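Local coordinates for protein subclass B1 metallo-beta-lactamase (PDB 6T5L) that hydrolyses beta-lactam antibiotics, carbapenems among them, as a zinc-dependent metallo-beta-lactamase of subclass B1, at residues Tyr153-Gly158 with Lys208-Asn213; Tyr20-Leu25 with Ser74-Asn79. All coordinates share one frame; numbering follows the deposited sequence.

Contact 1 (Tyr153-Gly158 with Lys208-Asn213)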
ATOM      1  N   TYR A 153      10.165  -5.346  -1.657  1.00 41.55           N
ATOM      2  CA  TYR A 153      10.762  -4.595  -0.555  1.00 44.16           C
ATOM      3  C   TYR A 153       9.715  -3.685   0.080  1.00 41.62           C
ATOM      4  O   TYR A 153       8.797  -3.183  -0.588  1.00 41.64           O
ATOM      5  CB  TYR A 153      11.967  -3.744  -1.053  1.00 45.92           C
ATOM      6  CG  TYR A 153      13.067  -4.528  -1.759  1.00 47.76           C
ATOM      7  CD1 TYR A 153      12.976  -4.853  -3.118  1.00 46.99           C
ATOM      8  CD2 TYR A 153      14.198  -4.928  -1.070  1.00 43.81           C
ATOM      9  CE1 TYR A 153      13.954  -5.576  -3.735  1.00 47.32           C
ATOM     10  CE2 TYR A 153      15.176  -5.648  -1.677  1.00 46.18           C
ATOM     11  CZ  TYR A 153      15.062  -5.972  -3.018  1.00 48.98           C
ATOM     12  OH  TYR A 153      16.034  -6.697  -3.671  1.00 52.28           O
ATOM     13  N   ALA A 154       9.869  -3.440   1.361  1.00 41.39           N
ATOM     14  CA  ALA A 154       9.160  -2.357   2.044  1.00 38.74           C
ATOM     15  C   ALA A 154      10.257  -1.619   2.765  1.00 41.32           C
ATOM     16  O   ALA A 154      11.182  -2.267   3.251  1.00 43.42           O
ATOM     17  CB  ALA A 154       8.098  -2.842   3.063  1.00 35.00           C
ATOM     18  N   GLU A 155      10.169  -0.297   2.853  1.00 42.44           N
ATOM     19  CA  GLU A 155      11.226   0.473   3.496  1.00 47.40           C
ATOM     20  C   GLU A 155      10.642   1.702   4.178  1.00 43.70           C
ATOM     21  O   GLU A 155       9.783   2.388   3.631  1.00 41.08           O
ATOM     22  CB  GLU A 155      12.323   0.904   2.498  1.00 50.73           C
ATOM     23  CG  GLU A 155      13.500   1.589   3.220  1.00 52.25           C
ATOM     24  CD  GLU A 155      14.803   1.617   2.408  1.00 55.08           C
ATOM     25  OE1 GLU A 155      15.710   2.374   2.771  1.00 54.32           O
ATOM     26  OE2 GLU A 155      14.936   0.867   1.398  1.00 56.94           O
ATOM     27  N   TYR A 156      11.152   2.006   5.353  1.00 46.86           N
ATOM     28  CA  TYR A 156      10.815   3.234   6.066  1.00 48.40           C
ATOM     29  C   TYR A 156      11.869   4.321   5.818  1.00 48.66           C
ATOM     30  O   TYR A 156      13.064   4.100   6.075  1.00 48.64           O
ATOM     31  CB  TYR A 156      10.727   2.960   7.561  1.00 47.96           C
ATOM     32  CG  TYR A 156      10.561   4.176   8.422  1.00 50.71           C
ATOM     33  CD1 TYR A 156       9.310   4.781   8.544  1.00 51.95           C
ATOM     34  CD2 TYR A 156      11.628   4.704   9.149  1.00 50.28           C
ATOM     35  CE1 TYR A 156       9.112   5.864   9.345  1.00 51.75           C
ATOM     36  CE2 TYR A 156      11.437   5.776   9.990  1.00 53.16           C
ATOM     37  CZ  TYR A 156      10.160   6.347  10.085  1.00 53.43           C
ATOM     38  OH  TYR A 156       9.919   7.449  10.859  1.00 54.25           O
ATOM     39  N   PHE A 157      11.398   5.515   5.401  1.00 44.34           N
ATOM     40  CA  PHE A 157      12.245   6.633   5.016  1.00 45.87           C
ATOM     41  C   PHE A 157      12.155   7.792   5.993  1.00 48.02           C
ATOM     42  O   PHE A 157      12.984   8.691   5.900  1.00 49.65           O
ATOM     43  CB  PHE A 157      11.911   7.153   3.589  1.00 42.55           C
ATOM     44  CG  PHE A 157      12.344   6.229   2.511  1.00 42.35           C
ATOM     45  CD1 PHE A 157      13.612   6.340   1.937  1.00 51.51           C
ATOM     46  CD2 PHE A 157      11.517   5.230   2.081  1.00 41.94           C
ATOM     47  CE1 PHE A 157      14.035   5.476   0.945  1.00 49.52           C
ATOM     48  CE2 PHE A 157      11.937   4.337   1.091  1.00 42.70           C
ATOM     49  CZ  PHE A 157      13.218   4.460   0.545  1.00 41.90           C
ATOM     50  N   GLY A 158      11.218   7.756   6.958  1.00 48.65           N
ATOM     51  CA  GLY A 158      10.921   8.871   7.858  1.00 49.75           C
ATOM     52  C   GLY A 158       9.422   9.102   8.015  1.00 48.42           C
ATOM     53  O   GLY A 158       8.587   8.482   7.353  1.00 45.78           O
ATOM     54  N   LYS A 208      12.634   9.940  -3.156  1.00 43.32           N
ATOM     55  CA  LYS A 208      13.002  10.330  -4.501  1.00 48.26           C
ATOM     56  C   LYS A 208      14.453   9.979  -4.795  1.00 51.18           C
ATOM     57  O   LYS A 208      14.788   9.485  -5.892  1.00 51.19           O
ATOM     58  CB  LYS A 208      12.773  11.829  -4.653  1.00 52.66           C
ATOM     59  CG  LYS A 208      13.161  12.389  -5.960  1.00 60.18           C
ATOM     60  CD  LYS A 208      12.949  13.876  -5.971  1.00 65.46           C
ATOM     61  CE  LYS A 208      13.913  14.560  -6.956  1.00 71.39           C
ATOM     62  NZ  LYS A 208      13.115  15.262  -7.974  1.00 73.36           N
ATOM     63  N   LEU A 209      15.330  10.263  -3.838  1.00 53.14           N
ATOM     64  CA  LEU A 209      16.744   9.972  -4.017  1.00 54.61           C
ATOM     65  C   LEU A 209      16.970   8.480  -4.208  1.00 54.91           C
ATOM     66  O   LEU A 209      17.824   8.072  -4.994  1.00 55.76           O
ATOM     67  CB  LEU A 209      17.503  10.494  -2.807  1.00 54.63           C
ATOM     68  CG  LEU A 209      19.007  10.229  -2.856  1.00 61.73           C
ATOM     69  CD1 LEU A 209      19.639  11.239  -3.822  1.00 63.78           C
ATOM     70  CD2 LEU A 209      19.590  10.342  -1.483  1.00 65.92           C
ATOM     71  N   LYS A 210      16.196   7.651  -3.497  1.00 53.11           N
ATOM     72  CA  LYS A 210      16.378   6.207  -3.552  1.00 57.65           C
ATOM     73  C   LYS A 210      15.842   5.596  -4.843  1.00 57.30           C
ATOM     74  O   LYS A 210      16.351   4.561  -5.281  1.00 60.17           O
ATOM     75  CB  LYS A 210      15.683   5.568  -2.339  1.00 60.75           C
ATOM     76  CG  LYS A 210      16.177   4.173  -2.005  1.00 66.46           C
ATOM     77  CD  LYS A 210      17.061   4.193  -0.804  1.00 73.50           C
ATOM     78  CE  LYS A 210      17.478   2.777  -0.384  1.00 81.81           C
ATOM     79  NZ  LYS A 210      17.903   2.689   1.053  1.00 85.59           N
ATOM     80  N   TYR A 211      14.872   6.237  -5.500  1.00 54.34           N
ATOM     81  CA  TYR A 211      14.197   5.648  -6.658  1.00 54.22           C
ATOM     82  C   TYR A 211      14.221   6.579  -7.865  1.00 55.05           C
ATOM     83  O   TYR A 211      13.171   6.904  -8.435  1.00 53.96           O
ATOM     84  CB  TYR A 211      12.762   5.290  -6.266  1.00 51.36           C
ATOM     85  CG  TYR A 211      12.702   4.305  -5.114  1.00 48.62           C
ATOM     86  CD1 TYR A 211      13.427   3.116  -5.152  1.00 54.72           C
ATOM     87  CD2 TYR A 211      11.932   4.539  -4.022  1.00 46.26           C
ATOM     88  CE1 TYR A 211      13.372   2.199  -4.129  1.00 55.65           C
ATOM     89  CE2 TYR A 211      11.855   3.621  -2.979  1.00 47.52           C
ATOM     90  CZ  TYR A 211      12.565   2.459  -3.042  1.00 56.34           C
ATOM     91  OH  TYR A 211      12.513   1.571  -1.975  1.00 62.70           O
ATOM     92  N   PRO A 212      15.415   7.009  -8.310  1.00 53.44           N
ATOM     93  CA  PRO A 212      15.478   7.906  -9.472  1.00 55.93           C
ATOM     94  C   PRO A 212      14.926   7.300 -10.765  1.00 57.99           C
ATOM     95  O   PRO A 212      14.536   8.045 -11.665  1.00 63.59           O
ATOM     96  CB  PRO A 212      16.987   8.209  -9.601  1.00 61.00           C
ATOM     97  CG  PRO A 212      17.661   6.958  -8.993  1.00 58.17           C
ATOM     98  CD  PRO A 212      16.748   6.575  -7.856  1.00 52.16           C
ATOM     99  N   ASN A 213      14.884   5.980 -10.906  1.00 56.96           N
ATOM    100  CA  ASN A 213      14.434   5.376 -12.158  1.00 62.17           C
ATOM    101  C   ASN A 213      12.989   4.887 -12.093  1.00 58.30           C
ATOM    102  O   ASN A 213      12.554   4.134 -12.978  1.00 57.48           O
ATOM    103  CB  ASN A 213      15.359   4.229 -12.545  1.00 73.24           C
ATOM    104  CG  ASN A 213      16.776   4.697 -12.796  1.00 82.01           C
ATOM    105  OD1 ASN A 213      17.013   5.642 -13.554  1.00 84.29           O
ATOM    106  ND2 ASN A 213      17.722   4.074 -12.119  1.00 84.21           N
TER
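Lys210, in the last turn of helix 200-210, reaches across to Glu155 on strand 150-155 and to Phe157 in the loop that follows, and its side chain changes character along the way. Lys210 CB lies 3.7 Å from CE1 of the Phe157 ring. CG sits at the edge of that ring, in its plane, and Lys210 CD again keeps 3.7 Å from Phe157 CE1. Lys210 CE leaves the ring for the carboxylate, 3.6 Å from both Glu155 OE1 and OE2, and Lys210 NZ ends in a salt bridge 2.8 Å from Glu155 OE1, on the syn lone pair. The lysine bends early, about CB-CG (chi2 105°), and is extended from there to NZ. Its methylenes can line a ring while its ammonium reaches an acid beyond; Glu155, long and extended, meets it at about a right angle.

Tyr211, the first residue past the helix, brings CE2 to 3.9 Å from Phe157 CZ. The rings meet obliquely, their planes 71° apart, and Lys210 CB lies over one face of the tyrosine, whose broad ring suits packing on both neighbours.

In the alpha-beta/beta-alpha fold of this family, Phe157, a flat apolar ring fit for a buried site, packs on Thr203, Lys206 and Val207 of helix 200-210, and Tyr211 meets Tyr169 of the adjacent strand 167-170, so the helix end rests against the sheet through aromatic side chains.

Contact 2 (Tyr20-Leu25 with Ser74-Asn79)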
ATOM      1  N   TYR A  20     -10.629  -6.396 -13.206  1.00 50.62           N
ATOM      2  CA  TYR A  20     -11.710  -6.788 -12.292  1.00 47.69           C
ATOM      3  C   TYR A  20     -12.399  -5.511 -11.860  1.00 45.89           C
ATOM      4  O   TYR A  20     -11.721  -4.530 -11.534  1.00 48.02           O
ATOM      5  CB  TYR A  20     -11.155  -7.550 -11.088  1.00 45.99           C
ATOM      6  CG  TYR A  20     -12.197  -7.981 -10.060  1.00 49.43           C
ATOM      7  CD1 TYR A  20     -12.608  -7.124  -9.034  1.00 50.27           C
ATOM      8  CD2 TYR A  20     -12.738  -9.243 -10.098  1.00 49.11           C
ATOM      9  CE1 TYR A  20     -13.552  -7.528  -8.098  1.00 50.40           C
ATOM     10  CE2 TYR A  20     -13.672  -9.657  -9.197  1.00 46.73           C
ATOM     11  CZ  TYR A  20     -14.079  -8.809  -8.176  1.00 50.72           C
ATOM     12  OH  TYR A  20     -15.032  -9.244  -7.237  1.00 52.10           O
ATOM     13  N   GLN A  21     -13.722  -5.492 -11.830  1.00 46.94           N
ATOM     14  CA  GLN A  21     -14.404  -4.291 -11.367  1.00 51.17           C
ATOM     15  C   GLN A  21     -15.820  -4.621 -10.913  1.00 52.41           C
ATOM     16  O   GLN A  21     -16.583  -5.320 -11.603  1.00 50.47           O
ATOM     17  CB  GLN A  21     -14.447  -3.217 -12.461  1.00 62.28           C
ATOM     18  CG  GLN A  21     -15.219  -1.952 -12.091  1.00 75.76           C
ATOM     19  CD  GLN A  21     -15.149  -0.875 -13.170  0.50 89.20           C
ATOM     20  OE1 GLN A  21     -15.149  -1.173 -14.367  0.50 93.58           O
ATOM     21  NE2 GLN A  21     -15.115   0.385 -12.746  0.50 93.77           N
ATOM     22  N   THR A  22     -16.186  -3.983  -9.818  1.00 54.78           N
ATOM     23  CA  THR A  22     -17.328  -4.279  -8.965  1.00 54.50           C
ATOM     24  C   THR A  22     -17.569  -2.984  -8.196  1.00 53.09           C
ATOM     25  O   THR A  22     -16.716  -2.094  -8.186  1.00 50.39           O
ATOM     26  CB  THR A  22     -16.947  -5.488  -8.092  1.00 55.52           C
ATOM     27  OG1 THR A  22     -17.140  -6.721  -8.837  1.00 58.06           O
ATOM     28  CG2 THR A  22     -17.568  -5.481  -6.824  1.00 55.04           C
ATOM     29  N   GLU A  23     -18.741  -2.855  -7.589  1.00 57.34           N
ATOM     30  CA  GLU A  23     -18.989  -1.688  -6.756  1.00 63.49           C
ATOM     31  C   GLU A  23     -18.013  -1.611  -5.582  1.00 56.48           C
ATOM     32  O   GLU A  23     -17.796  -0.527  -5.032  1.00 52.83           O
ATOM     33  CB  GLU A  23     -20.425  -1.708  -6.228  1.00 74.24           C
ATOM     34  CG  GLU A  23     -20.706  -2.878  -5.284  1.00 81.15           C
ATOM     35  CD  GLU A  23     -22.025  -2.751  -4.531  1.00 87.40           C
ATOM     36  OE1 GLU A  23     -22.474  -1.610  -4.293  1.00 87.84           O
ATOM     37  OE2 GLU A  23     -22.599  -3.797  -4.165  1.00 89.38           O
ATOM     38  N   ASN A  24     -17.456  -2.738  -5.150  1.00 55.28           N
ATOM     39  CA  ASN A  24     -16.606  -2.744  -3.967  1.00 51.94           C
ATOM     40  C   ASN A  24     -15.109  -2.748  -4.250  1.00 48.52           C
ATOM     41  O   ASN A  24     -14.337  -2.468  -3.334  1.00 47.46           O
ATOM     42  CB  ASN A  24     -16.867  -3.985  -3.105  1.00 52.54           C
ATOM     43  CG  ASN A  24     -18.286  -4.034  -2.558  1.00 53.98           C
ATOM     44  OD1 ASN A  24     -18.810  -3.032  -2.113  1.00 57.05           O
ATOM     45  ND2 ASN A  24     -18.881  -5.198  -2.582  1.00 55.26           N
ATOM     46  N   LEU A  25     -14.684  -3.110  -5.460  1.00 46.27           N
ATOM     47  CA  LEU A  25     -13.283  -3.397  -5.741  1.00 46.63           C
ATOM     48  C   LEU A  25     -12.966  -3.171  -7.215  1.00 45.59           C
ATOM     49  O   LEU A  25     -13.614  -3.770  -8.068  1.00 47.02           O
ATOM     50  CB  LEU A  25     -12.951  -4.863  -5.394  1.00 46.33           C
ATOM     51  CG  LEU A  25     -11.517  -5.298  -5.623  1.00 44.05           C
ATOM     52  CD1 LEU A  25     -10.637  -4.437  -4.671  1.00 48.00           C
ATOM     53  CD2 LEU A  25     -11.237  -6.762  -5.413  1.00 43.88           C
ATOM     54  N   SER A  74     -11.779  -7.131   0.575  1.00 42.67           N
ATOM     55  CA  SER A  74     -10.613  -7.988   0.710  1.00 41.85           C
ATOM     56  C   SER A  74     -10.911  -9.409   0.219  1.00 43.40           C
ATOM     57  O   SER A  74     -10.090 -10.012  -0.485  1.00 39.06           O
ATOM     58  CB  SER A  74     -10.165  -8.004   2.178  1.00 44.14           C
ATOM     59  OG  SER A  74      -9.657  -6.749   2.608  1.00 45.86           O
ATOM     60  N   LEU A  75     -12.081  -9.965   0.575  1.00 40.96           N
ATOM     61  CA  LEU A  75     -12.442 -11.286   0.049  1.00 44.42           C
ATOM     62  C   LEU A  75     -12.593 -11.272  -1.484  1.00 45.85           C
ATOM     63  O   LEU A  75     -12.214 -12.239  -2.166  1.00 42.64           O
ATOM     64  CB  LEU A  75     -13.752 -11.770   0.696  1.00 44.87           C
ATOM     65  CG  LEU A  75     -14.344 -13.114   0.291  1.00 46.15           C
ATOM     66  CD1 LEU A  75     -13.368 -14.301   0.567  1.00 42.59           C
ATOM     67  CD2 LEU A  75     -15.781 -13.458   0.990  1.00 47.33           C
ATOM     68  N   GLU A  76     -13.189 -10.206  -2.058  1.00 43.15           N
ATOM     69  CA  GLU A  76     -13.198 -10.127  -3.520  1.00 44.43           C
ATOM     70  C   GLU A  76     -11.781 -10.151  -4.080  1.00 42.36           C
ATOM     71  O   GLU A  76     -11.523 -10.824  -5.069  1.00 42.79           O
ATOM     72  CB  GLU A  76     -13.933  -8.893  -4.052  1.00 43.97           C
ATOM     73  CG  GLU A  76     -15.454  -8.911  -3.768  1.00 48.09           C
ATOM     74  CD  GLU A  76     -16.246  -7.794  -4.466  1.00 51.52           C
ATOM     75  OE1 GLU A  76     -15.845  -7.322  -5.560  1.00 46.99           O
ATOM     76  OE2 GLU A  76     -17.267  -7.359  -3.865  1.00 55.62           O
ATOM     77  N   LEU A  77     -10.840  -9.452  -3.452  1.00 43.38           N
ATOM     78  CA  LEU A  77      -9.455  -9.441  -3.952  1.00 43.66           C
ATOM     79  C   LEU A  77      -8.792 -10.825  -3.845  1.00 39.76           C
ATOM     80  O   LEU A  77      -8.179 -11.318  -4.810  1.00 39.01           O
ATOM     81  CB  LEU A  77      -8.654  -8.413  -3.175  1.00 43.27           C
ATOM     82  CG  LEU A  77      -7.156  -8.352  -3.463  1.00 43.95           C
ATOM     83  CD1 LEU A  77      -6.934  -8.095  -4.911  1.00 46.38           C
ATOM     84  CD2 LEU A  77      -6.504  -7.271  -2.713  1.00 44.32           C
ATOM     85  N   ILE A  78      -8.923 -11.472  -2.693  1.00 38.65           N
ATOM     86  CA  ILE A  78      -8.323 -12.805  -2.482  1.00 39.70           C
ATOM     87  C   ILE A  78      -8.890 -13.821  -3.472  1.00 39.47           C
ATOM     88  O   ILE A  78      -8.144 -14.556  -4.133  1.00 38.33           O
ATOM     89  CB  ILE A  78      -8.542 -13.251  -1.023  1.00 40.03           C
ATOM     90  CG1 ILE A  78      -7.747 -12.330  -0.085  1.00 37.13           C
ATOM     91  CG2 ILE A  78      -8.155 -14.729  -0.854  1.00 39.77           C
ATOM     92  CD1 ILE A  78      -8.161 -12.371   1.408  1.00 38.78           C
ATOM     93  N   ASN A  79     -10.216 -13.833  -3.636  1.00 39.85           N
ATOM     94  CA  ASN A  79     -10.842 -14.731  -4.602  1.00 43.78           C
ATOM     95  C   ASN A  79     -10.397 -14.388  -6.014  1.00 45.79           C
ATOM     96  O   ASN A  79     -10.141 -15.282  -6.825  1.00 40.94           O
ATOM     97  CB  ASN A  79     -12.364 -14.654  -4.460  1.00 45.29           C
ATOM     98  CG  ASN A  79     -12.902 -15.477  -3.237  1.00 46.85           C
ATOM     99  OD1 ASN A  79     -12.212 -16.353  -2.695  1.00 47.31           O
ATOM    100  ND2 ASN A  79     -14.108 -15.175  -2.821  1.00 46.72           N
TER
HETATM  101  O   HOH W   1     -13.744 -11.875  -6.453  1.00 57.80           O
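The backbones of Tyr20-Leu25 and Ser74-Asn79 come closest at Leu25 and Glu76, whose CA atoms are 7.1 Å apart, where the turn between strands 17-21 and 25-29 meets helix 71-83. The two strands form a beta hairpin at the edge of the N-terminal sheet of the metallo-beta-lactamase fold, and the helix packs beside it.

Glu76 carries the polar part, its chain extended beyond CG so that the carboxylate enters the turn. Tyr20 OH donates to Glu76 OE1, which lies at the edge of the tyrosine ring, in its plane; that oxygen is crowded in the model, so its exact position is doubtful. The other oxygen, Glu76 OE2, receives Asn24 ND2 at 3.0 Å with an N-H...O angle of 170°, nearly along its C-O axis and only 3° out of the amide plane. Asparagine suits the turn because its amide carries both a donor and an acceptor: ND2 gives to Glu76, and OD1 accepts from Lys72 NZ.

Nearer the helix backbone, Leu25 supplies an apolar branch: Leu25 CD2 rests against Glu76 CB at 3.7 Å and Leu77 CB at 3.8 Å. Tyrosine suits its site by combining a packing ring with a hydroxyl that also accepts a hydrogen bond from a water, whose second bond reaches Glu76 O at 2.8 Å.

In the fold
From the N terminus, the chain first runs along strand 17-21 and turns at 22-24, where contact 2 opens, continues through the antiparallel strands of the six-stranded sheet, and returns in helix 71-83, where contact 2 closes a loop whose 48 intervening residues are mostly strand. It then supplies the zinc ligands His96, His98 and Asp100 before reaching the second sheet. Contact 1 opens at 153-158 and closes at 208-213, and the 49 residues between include the ligands His161 and Cys180. The loops follow in series, neither nesting nor crossing. Their centres lie 29 Å apart on opposite sides of the chain's centre, each joining a helix to a different sheet.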